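Local atomic coordinates of multicopper oxidase (Arthrobacter sp. FB24, PDB entry 3GDC), a protein that probably couples the one-electron oxidation of substrates to the reduction of oxygen to water, as a trimeric two-domain laccase-like multicopper oxidase. Residues 127-133 with 146-152; 48-54 with 171-175; 222-226 with 258-262. One frame throughout, in Å; residues are numbered along the deposited sequence.

Interaction 1 of 3, residues 127-133 with 146-152; sequences GTHLYHC and LYGGFIV. With CU (copper (II) ion), chain E; CU (copper (II) ion), chain D.
Gly127 to His132 and Tyr147 to Val152 pair as antiparallel strands, their short axes 149° apart in direction, with reciprocal backbone bonds at Gly127 and Val152, His129 and Phe150, and Tyr131 and Gly148. The ladder runs one bond beyond the strands, Cys133 N to Leu146 O at 3.1 Å. The tightest non-hydrogen-bonded pair is His132 with Tyr147, CA to CA 4.0 Å. The Tyr131 ring folds back over the partner strand, because its CG sits between the backbone N and the carbonyl carbon (chi1 63°). The CA of Gly148 lies 3.9 Å from the Tyr131 ring centroid, 26° off the normal, a CH-pi contact, and Tyr131 OH hydrogen-bonds to Pro66 O. Ring atom CE2 of Tyr131 meets Gly149 O edge-on at 3.3 Å. Leu146 CD1 packs on Cys133 CB at 3.7 Å, beside the copper held by Cys133 SG at 2.2 Å; His88 and His141 complete this type 1 site. His132 NE2 binds a second copper at 2.1 Å with His93 and with His271 of a second subunit, while its ND1 donates in the ring plane to Cys133 O, which limits rotation of the imidazole. In the cupredoxin domain, strand 127-132 pairs further with strand 91-92, and strand 147-153 with strand 67-71.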
loop_
_atom_site.group_PDB
_atom_site.type_symbol
_atom_site.label_atom_id
_atom_site.label_comp_id
_atom_site.label_asym_id
_atom_site.label_seq_id
_atom_site.Cartn_x
_atom_site.Cartn_y
_atom_site.Cartn_z
ATOM N N GLY A 127 19.358 -2.634 -8.844
ATOM C CA GLY A 127 17.912 -2.607 -8.708
ATOM C C GLY A 127 17.247 -1.780 -9.776
ATOM O O GLY A 127 17.866 -1.372 -10.761
ATOM N N THR A 128 15.956 -1.558 -9.580
ATOM C CA THR A 128 15.143 -0.791 -10.511
ATOM C C THR A 128 14.846 0.532 -9.843
ATOM O O THR A 128 14.216 0.573 -8.776
ATOM C CB THR A 128 13.859 -1.573 -10.832
ATOM O OG1 THR A 128 14.220 -2.793 -11.490
ATOM C CG2 THR A 128 12.904 -0.772 -11.696
ATOM N N HIS A 129 15.330 1.613 -10.457
ATOM C CA HIS A 129 15.246 2.936 -9.864
ATOM C C HIS A 129 14.614 3.917 -10.856
ATOM O O HIS A 129 14.032 3.508 -11.871
ATOM C CB HIS A 129 16.639 3.409 -9.401
ATOM C CG HIS A 129 17.396 2.385 -8.608
ATOM N ND1 HIS A 129 16.956 1.905 -7.390
ATOM C CD2 HIS A 129 18.576 1.758 -8.856
ATOM C CE1 HIS A 129 17.824 1.021 -6.929
ATOM N NE2 HIS A 129 18.815 0.913 -7.800
ATOM N N LEU A 130 14.720 5.204 -10.548
ATOM C CA LEU A 130 14.101 6.257 -11.335
ATOM C C LEU A 130 14.813 7.570 -11.059
ATOM O O LEU A 130 15.650 7.659 -10.146
ATOM C CB LEU A 130 12.594 6.374 -11.017
ATOM C CG LEU A 130 12.140 6.839 -9.619
ATOM C CD1 LEU A 130 10.765 7.572 -9.709
ATOM C CD2 LEU A 130 12.068 5.715 -8.625
ATOM N N TYR A 131 14.498 8.572 -11.867
ATOM C CA TYR A 131 14.987 9.926 -11.667
ATOM C C TYR A 131 13.849 10.883 -12.011
ATOM O O TYR A 131 12.925 10.532 -12.777
ATOM C CB TYR A 131 16.246 10.197 -12.523
ATOM C CG TYR A 131 16.012 10.121 -14.019
ATOM C CD1 TYR A 131 15.619 11.256 -14.741
ATOM C CD2 TYR A 131 16.156 8.913 -14.706
ATOM C CE1 TYR A 131 15.388 11.194 -16.124
ATOM C CE2 TYR A 131 15.914 8.829 -16.095
ATOM C CZ TYR A 131 15.536 9.980 -16.788
ATOM O OH TYR A 131 15.291 9.924 -18.133
ATOM N N HIS A 132 13.876 12.075 -11.424
ATOM C CA HIS A 132 12.882 13.098 -11.743
ATOM C C HIS A 132 13.356 14.464 -11.306
ATOM O O HIS A 132 14.331 14.580 -10.556
ATOM C CB HIS A 132 11.513 12.762 -11.112
ATOM C CG HIS A 132 11.545 12.612 -9.622
ATOM N ND1 HIS A 132 11.543 13.690 -8.763
ATOM C CD2 HIS A 132 11.574 11.507 -8.842
ATOM C CE1 HIS A 132 11.580 13.256 -7.516
ATOM N NE2 HIS A 132 11.594 11.933 -7.536
ATOM N N CYS A 133 12.689 15.508 -11.779
ATOM C CA CYS A 133 13.071 16.854 -11.386
ATOM C C CYS A 133 12.724 17.102 -9.919
ATOM O O CYS A 133 11.729 16.571 -9.406
ATOM C CB CYS A 133 12.390 17.892 -12.285
ATOM S SG CYS A 133 12.805 19.587 -11.832
ATOM N N LEU A 146 8.778 15.393 -16.209
ATOM C CA LEU A 146 10.212 15.240 -15.919
ATOM C C LEU A 146 10.522 14.038 -15.019
ATOM O O LEU A 146 10.750 14.177 -13.814
ATOM C CB LEU A 146 10.810 16.541 -15.350
ATOM C CG LEU A 146 10.802 17.729 -16.313
ATOM C CD1 LEU A 146 11.202 18.992 -15.562
ATOM C CD2 LEU A 146 11.711 17.516 -17.531
ATOM N N TYR A 147 10.528 12.853 -15.625
ATOM C CA TYR A 147 10.883 11.617 -14.922
ATOM C C TYR A 147 11.282 10.542 -15.911
ATOM O O TYR A 147 10.912 10.599 -17.089
ATOM C CB TYR A 147 9.711 11.112 -14.069
ATOM C CG TYR A 147 8.376 11.206 -14.798
ATOM C CD1 TYR A 147 8.046 10.303 -15.810
ATOM C CD2 TYR A 147 7.459 12.213 -14.486
ATOM C CE1 TYR A 147 6.807 10.384 -16.492
ATOM C CE2 TYR A 147 6.233 12.307 -15.162
ATOM C CZ TYR A 147 5.928 11.380 -16.164
ATOM O OH TYR A 147 4.730 11.462 -16.854
ATOM N N GLY A 148 12.036 9.556 -15.438
ATOM C CA GLY A 148 12.369 8.396 -16.269
ATOM C C GLY A 148 12.896 7.295 -15.390
ATOM O O GLY A 148 13.107 7.495 -14.179
ATOM N N GLY A 149 13.098 6.128 -15.992
ATOM C CA GLY A 149 13.592 4.963 -15.296
ATOM C C GLY A 149 15.114 4.948 -15.264
ATOM O O GLY A 149 15.777 5.503 -16.152
ATOM N N PHE A 150 15.652 4.268 -14.262
ATOM C CA PHE A 150 17.110 4.135 -14.087
ATOM C C PHE A 150 17.341 2.716 -13.579
ATOM O O PHE A 150 17.032 2.410 -12.422
ATOM C CB PHE A 150 17.590 5.203 -13.103
ATOM C CG PHE A 150 19.004 5.017 -12.602
ATOM C CD1 PHE A 150 20.023 4.575 -13.454
ATOM C CD2 PHE A 150 19.313 5.317 -11.270
ATOM C CE1 PHE A 150 21.338 4.419 -12.977
ATOM C CE2 PHE A 150 20.615 5.172 -10.783
ATOM C CZ PHE A 150 21.630 4.715 -11.645
ATOM N N ILE A 151 17.844 1.848 -14.459
ATOM C CA ILE A 151 17.959 0.410 -14.202
ATOM C C ILE A 151 19.424 0.045 -13.996
ATOM O O ILE A 151 20.245 0.346 -14.843
ATOM C CB ILE A 151 17.428 -0.409 -15.413
ATOM C CG1 ILE A 151 16.024 0.075 -15.835
ATOM C CG2 ILE A 151 17.532 -1.923 -15.172
ATOM C CD1 ILE A 151 14.967 0.031 -14.751
ATOM N N VAL A 152 19.735 -0.582 -12.865
ATOM C CA VAL A 152 21.099 -1.023 -12.552
ATOM C C VAL A 152 21.103 -2.544 -12.406
ATOM O O VAL A 152 20.562 -3.091 -11.435
ATOM C CB VAL A 152 21.646 -0.362 -11.271
ATOM C CG1 VAL A 152 23.067 -0.868 -10.946
ATOM C CG2 VAL A 152 21.643 1.155 -11.381
HETATM CU CU CU E . 11.470 10.529 -6.007
HETATM CU CU CU D . 11.720 21.004 -13.088
HETATM O O HOH W 1 17.327 -4.100 -11.955
#

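Interaction 2 of 3, residues 48-54 with 171-175; sequences IAPGIIF and GYNTD. With CA (calcium ion), chain H.
Tyr172 meets Phe54 and Ile48 at once, and its side chain can be traced outward atom by atom. At the root, Tyr172 CB is 3.6 Å from Ile48 CD1, and the same methyl carbon also reaches CG and CD2. CG is anti to the carbonyl carbon (chi1 -67°), which carries the ring in toward residues 48-54. CD1 then lands over the centre of the Phe54 ring, with Phe54 CZ 3.8 Å from Tyr172 CD1, and CE1 leans on CE2 and CD2 of the same ring. The two planes stand at 69° with centroids 4.9 Å apart, a T-shaped pair in which tyrosine gives the edge and phenylalanine the face. Farther along, CE2 and CZ lie beneath Ile48 CG2, which is 4.0 Å from the Tyr172 ring centroid and 14° off its normal, a CH-pi contact. The hydroxyl at the tip bonds to Gly187 O. This packing joins the two cupredoxin domains: residues 48-54 form a beta hairpin of the first, closed by a type II turn from Ala49 to Ile52, whereas residues 171-175 leave strand 163-172 of the second for the calcium loop. Phe54 also turns its edge to the backbone, with CE1 3.6 Å from Asn173 O in the ring plane. Thr174 CG2 rests against both Ile48 CD1, at 3.9 Å, and Ile52 CG2. From the same loop, Asn173 OD1 binds calcium at 2.4 Å and Asp175 OD1 joins it, the site being completed by Gly176, Asp179 and Glu181. Asn173 ND2 donates to Gly177 O, an additional tether that should help to fix the amide's orientation.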
loop_
_atom_site.group_PDB
_atom_site.type_symbol
_atom_site.label_atom_id
_atom_site.label_comp_id
_atom_site.label_asym_id
_atom_site.label_seq_id
_atom_site.Cartn_x
_atom_site.Cartn_y
_atom_site.Cartn_z
ATOM N N ILE A 48 -1.951 13.818 -26.127
ATOM C CA ILE A 48 -2.114 12.601 -25.323
ATOM C C ILE A 48 -3.456 11.891 -25.528
ATOM O O ILE A 48 -3.570 10.671 -25.339
ATOM C CB ILE A 48 -1.859 12.868 -23.817
ATOM C CG1 ILE A 48 -2.699 14.052 -23.323
ATOM C CG2 ILE A 48 -0.354 13.122 -23.585
ATOM C CD1 ILE A 48 -2.971 14.068 -21.824
ATOM N N ALA A 49 -4.463 12.674 -25.902
ATOM C CA ALA A 49 -5.789 12.181 -26.245
ATOM C C ALA A 49 -6.238 12.993 -27.469
ATOM O O ALA A 49 -5.757 14.115 -27.663
ATOM C CB ALA A 49 -6.741 12.379 -25.076
ATOM N N PRO A 50 -7.129 12.430 -28.315
ATOM C CA PRO A 50 -7.512 13.196 -29.510
ATOM C C PRO A 50 -7.970 14.621 -29.182
ATOM O O PRO A 50 -8.960 14.815 -28.467
ATOM C CB PRO A 50 -8.657 12.367 -30.108
ATOM C CG PRO A 50 -8.359 10.967 -29.670
ATOM C CD PRO A 50 -7.818 11.126 -28.262
ATOM N N GLY A 51 -7.223 15.600 -29.687
ATOM C CA GLY A 51 -7.542 17.015 -29.493
ATOM C C GLY A 51 -7.077 17.626 -28.184
ATOM O O GLY A 51 -7.309 18.814 -27.932
ATOM N N ILE A 52 -6.411 16.814 -27.357
ATOM C CA ILE A 52 -5.952 17.253 -26.041
ATOM C C ILE A 52 -4.438 17.418 -26.071
ATOM O O ILE A 52 -3.698 16.435 -26.146
ATOM C CB ILE A 52 -6.371 16.261 -24.926
ATOM C CG1 ILE A 52 -7.895 16.032 -24.924
ATOM C CG2 ILE A 52 -5.863 16.726 -23.558
ATOM C CD1 ILE A 52 -8.751 17.264 -24.580
ATOM N N ILE A 53 -3.990 18.666 -26.043
ATOM C CA ILE A 53 -2.568 18.974 -26.149
ATOM C C ILE A 53 -2.007 19.271 -24.771
ATOM O O ILE A 53 -2.366 20.268 -24.140
ATOM C CB ILE A 53 -2.287 20.160 -27.092
ATOM C CG1 ILE A 53 -2.942 19.945 -28.470
ATOM C CG2 ILE A 53 -0.778 20.402 -27.211
ATOM C CD1 ILE A 53 -2.568 18.631 -29.159
ATOM N N PHE A 54 -1.127 18.388 -24.315
ATOM C CA PHE A 54 -0.504 18.514 -23.006
ATOM C C PHE A 54 0.806 19.286 -23.182
ATOM O O PHE A 54 1.659 18.876 -23.963
ATOM C CB PHE A 54 -0.246 17.122 -22.421
ATOM C CG PHE A 54 0.307 17.141 -21.022
ATOM C CD1 PHE A 54 -0.528 17.394 -19.936
ATOM C CD2 PHE A 54 1.658 16.889 -20.792
ATOM C CE1 PHE A 54 -0.018 17.414 -18.628
ATOM C CE2 PHE A 54 2.174 16.901 -19.487
ATOM C CZ PHE A 54 1.340 17.169 -18.413
ATOM N N GLY A 171 0.248 10.010 -14.818
ATOM C CA GLY A 171 -1.036 10.690 -14.925
ATOM C C GLY A 171 -0.831 12.025 -15.597
ATOM O O GLY A 171 0.272 12.589 -15.571
ATOM N N TYR A 172 -1.899 12.536 -16.200
ATOM C CA TYR A 172 -1.864 13.831 -16.854
ATOM C C TYR A 172 -2.925 14.735 -16.267
ATOM O O TYR A 172 -4.115 14.421 -16.320
ATOM C CB TYR A 172 -2.068 13.700 -18.365
ATOM C CG TYR A 172 -0.924 12.986 -19.053
ATOM C CD1 TYR A 172 0.314 13.616 -19.215
ATOM C CD2 TYR A 172 -1.069 11.677 -19.504
ATOM C CE1 TYR A 172 1.376 12.964 -19.829
ATOM C CE2 TYR A 172 -0.011 11.008 -20.124
ATOM C CZ TYR A 172 1.212 11.670 -20.278
ATOM O OH TYR A 172 2.273 11.040 -20.867
ATOM N N ASN A 173 -2.454 15.829 -15.677
ATOM C CA ASN A 173 -3.295 16.881 -15.136
ATOM C C ASN A 173 -3.413 17.965 -16.204
ATOM O O ASN A 173 -2.503 18.785 -16.389
ATOM C CB ASN A 173 -2.673 17.419 -13.841
ATOM C CG ASN A 173 -3.513 18.505 -13.182
ATOM O OD1 ASN A 173 -4.544 18.932 -13.716
ATOM N ND2 ASN A 173 -3.074 18.953 -12.012
ATOM N N THR A 174 -4.526 17.944 -16.928
ATOM C CA THR A 174 -4.688 18.803 -18.099
ATOM C C THR A 174 -5.424 20.123 -17.816
ATOM O O THR A 174 -5.258 21.085 -18.561
ATOM C CB THR A 174 -5.395 18.057 -19.247
ATOM O OG1 THR A 174 -6.718 17.707 -18.834
ATOM C CG2 THR A 174 -4.640 16.774 -19.610
ATOM N N ASP A 175 -6.231 20.173 -16.757
ATOM C CA ASP A 175 -7.101 21.336 -16.529
ATOM C C ASP A 175 -6.836 22.074 -15.214
ATOM O O ASP A 175 -7.673 22.855 -14.754
ATOM C CB ASP A 175 -8.590 20.942 -16.649
ATOM C CG ASP A 175 -9.035 19.915 -15.597
ATOM O OD1 ASP A 175 -8.425 19.825 -14.504
ATOM O OD2 ASP A 175 -10.028 19.194 -15.868
HETATM CA CA CA H . -6.860 18.441 -13.200
HETATM O O HOH W 2 -3.565 20.211 -21.394
#

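Interaction 3 of 3, residues 222-226 with 258-262; sequences HIHGN and LRFPY. With CU (copper (II) ion), chain G.
Asn226 and Phe260 mark the nearest backbone approach, CA to CA 6.7 Å, between a type II turn running from Ile223 to Asn226 and the irregular stretch 258-262. The Asn226 and Phe260 side chains cross at about a right angle, and the amide meets the CD1-CE1 side of the ring obliquely, the planes 61° apart. Asn226 OD1 comes 3.3 Å from Phe260 CD1 and 3.2 Å from Pro261 CD. Asn226 ND2 donates to His224 O at 2.9 Å, on a carbonyl lone pair and nearly in the amide plane, which holds the amide's rotation and links two residues of the turn. At the side chain's root, Asn226 CB packs on Leu258 CD1 at 3.9 Å. CG1 of Ile223, anti to the backbone N at chi1 175°, carries CD1 to the edge of the Phe260 ring. The turn also presents His224, whose NE2 binds copper at 1.9 Å along with His269 of the same chain and His134 of the third subunit, at a subunit interface. Within the second cupredoxin domain, the contact connects the end of strand 218-223 to the loop joining strands 253-258 and 264-269, with Phe284 of strand 281-287 against both Ile223 and Phe260.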
loop_
_atom_site.group_PDB
_atom_site.type_symbol
_atom_site.label_atom_id
_atom_site.label_comp_id
_atom_site.label_asym_id
_atom_site.label_seq_id
_atom_site.Cartn_x
_atom_site.Cartn_y
_atom_site.Cartn_z
ATOM N N HIS A 222 -2.479 -4.974 -12.594
ATOM C CA HIS A 222 -3.058 -6.314 -12.618
ATOM C C HIS A 222 -2.978 -6.877 -14.020
ATOM O O HIS A 222 -3.208 -6.155 -14.979
ATOM C CB HIS A 222 -4.529 -6.275 -12.163
ATOM C CG HIS A 222 -5.258 -7.570 -12.365
ATOM N ND1 HIS A 222 -4.863 -8.747 -11.766
ATOM C CD2 HIS A 222 -6.348 -7.876 -13.107
ATOM C CE1 HIS A 222 -5.677 -9.723 -12.128
ATOM N NE2 HIS A 222 -6.588 -9.220 -12.940
ATOM N N ILE A 223 -2.660 -8.166 -14.130
ATOM C CA ILE A 223 -2.647 -8.864 -15.413
ATOM C C ILE A 223 -3.691 -9.997 -15.406
ATOM O O ILE A 223 -3.720 -10.813 -14.484
ATOM C CB ILE A 223 -1.232 -9.414 -15.744
ATOM C CG1 ILE A 223 -1.238 -10.254 -17.015
ATOM C CG2 ILE A 223 -0.661 -10.229 -14.571
ATOM C CD1 ILE A 223 -1.345 -9.460 -18.254
ATOM N N HIS A 224 -4.536 -10.033 -16.433
ATOM C CA HIS A 224 -5.543 -11.092 -16.576
ATOM C C HIS A 224 -4.920 -12.441 -16.873
ATOM O O HIS A 224 -4.006 -12.543 -17.700
ATOM C CB HIS A 224 -6.492 -10.769 -17.728
ATOM C CG HIS A 224 -7.501 -9.709 -17.418
ATOM N ND1 HIS A 224 -8.745 -9.683 -18.012
ATOM C CD2 HIS A 224 -7.459 -8.643 -16.581
ATOM C CE1 HIS A 224 -9.422 -8.642 -17.566
ATOM N NE2 HIS A 224 -8.666 -7.995 -16.696
ATOM N N GLY A 225 -5.446 -13.471 -16.216
ATOM C CA GLY A 225 -5.107 -14.870 -16.496
ATOM C C GLY A 225 -3.698 -15.317 -16.157
ATOM O O GLY A 225 -3.280 -16.414 -16.537
ATOM N N ASN A 226 -2.963 -14.478 -15.429
ATOM C CA ASN A 226 -1.541 -14.705 -15.222
ATOM C C ASN A 226 -1.095 -14.293 -13.826
ATOM O O ASN A 226 -1.769 -13.505 -13.161
ATOM C CB ASN A 226 -0.745 -13.957 -16.295
ATOM C CG ASN A 226 -0.830 -14.637 -17.651
ATOM O OD1 ASN A 226 -0.054 -15.540 -17.948
ATOM N ND2 ASN A 226 -1.789 -14.219 -18.468
ATOM N N LEU A 258 7.298 -13.164 -15.264
ATOM C CA LEU A 258 6.341 -14.217 -15.574
ATOM C C LEU A 258 6.591 -14.933 -16.896
ATOM O O LEU A 258 7.350 -14.467 -17.736
ATOM C CB LEU A 258 4.911 -13.669 -15.521
ATOM C CG LEU A 258 4.418 -12.721 -16.611
ATOM C CD1 LEU A 258 2.908 -12.623 -16.467
ATOM C CD2 LEU A 258 5.040 -11.344 -16.484
ATOM N N ARG A 259 5.938 -16.086 -17.056
ATOM C CA ARG A 259 5.875 -16.798 -18.329
ATOM C C ARG A 259 4.393 -17.006 -18.631
ATOM O O ARG A 259 3.672 -17.551 -17.795
ATOM C CB ARG A 259 6.575 -18.158 -18.234
ATOM C CG ARG A 259 8.008 -18.096 -17.762
ATOM C CD ARG A 259 8.591 -19.496 -17.573
ATOM N NE ARG A 259 10.010 -19.450 -17.197
ATOM C CZ ARG A 259 11.025 -19.465 -18.062
ATOM N NH1 ARG A 259 10.804 -19.529 -19.372
ATOM N NH2 ARG A 259 12.277 -19.421 -17.610
ATOM N N PHE A 260 3.944 -16.567 -19.803
ATOM C CA PHE A 260 2.536 -16.702 -20.193
ATOM C C PHE A 260 2.282 -18.123 -20.707
ATOM O O PHE A 260 2.851 -18.510 -21.726
ATOM C CB PHE A 260 2.188 -15.703 -21.288
ATOM C CG PHE A 260 2.144 -14.271 -20.830
ATOM C CD1 PHE A 260 0.929 -13.673 -20.502
ATOM C CD2 PHE A 260 3.309 -13.506 -20.762
ATOM C CE1 PHE A 260 0.873 -12.337 -20.091
ATOM C CE2 PHE A 260 3.259 -12.165 -20.356
ATOM C CZ PHE A 260 2.046 -11.582 -20.022
ATOM N N PRO A 261 1.446 -18.903 -19.992
ATOM C CA PRO A 261 1.254 -20.315 -20.358
ATOM C C PRO A 261 0.369 -20.542 -21.586
ATOM O O PRO A 261 0.442 -21.621 -22.182
ATOM C CB PRO A 261 0.586 -20.909 -19.113
ATOM C CG PRO A 261 -0.164 -19.766 -18.523
ATOM C CD PRO A 261 0.678 -18.541 -18.787
ATOM N N TYR A 262 -0.439 -19.549 -21.963
ATOM C CA TYR A 262 -1.430 -19.712 -23.031
ATOM C C TYR A 262 -1.396 -18.569 -24.045
ATOM O O TYR A 262 -1.214 -17.418 -23.664
ATOM C CB TYR A 262 -2.847 -19.839 -22.437
ATOM C CG TYR A 262 -3.036 -21.057 -21.568
ATOM C CD1 TYR A 262 -2.946 -22.340 -22.114
ATOM C CD2 TYR A 262 -3.303 -20.937 -20.198
ATOM C CE1 TYR A 262 -3.107 -23.468 -21.334
ATOM C CE2 TYR A 262 -3.474 -22.073 -19.399
ATOM C CZ TYR A 262 -3.367 -23.340 -19.981
ATOM O OH TYR A 262 -3.524 -24.488 -19.230
HETATM CU CU CU G . -9.407 -6.406 -15.856
HETATM O O HOH W 3 -1.174 -16.911 -20.920
#

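From the N terminus, the hairpin at 48-54 comes first, and interaction 2 closes a long loop when the chain returns at 171-175. Interaction 1 is nested inside that loop: residues 127-133 pair with 146-152 around a connection containing helix 138-143, before strand 163-172 begins the second domain. Interaction 3 follows in series, closing its own loop from 222-226 to 258-262. Interactions 1 and 3 thus each tie strands or loops within one cupredoxin domain, while interaction 2 bridges the two. Their centres lie about 23 Å (1 and 2), 26 Å (1 and 3) and 31 Å (2 and 3) apart, and none touches another.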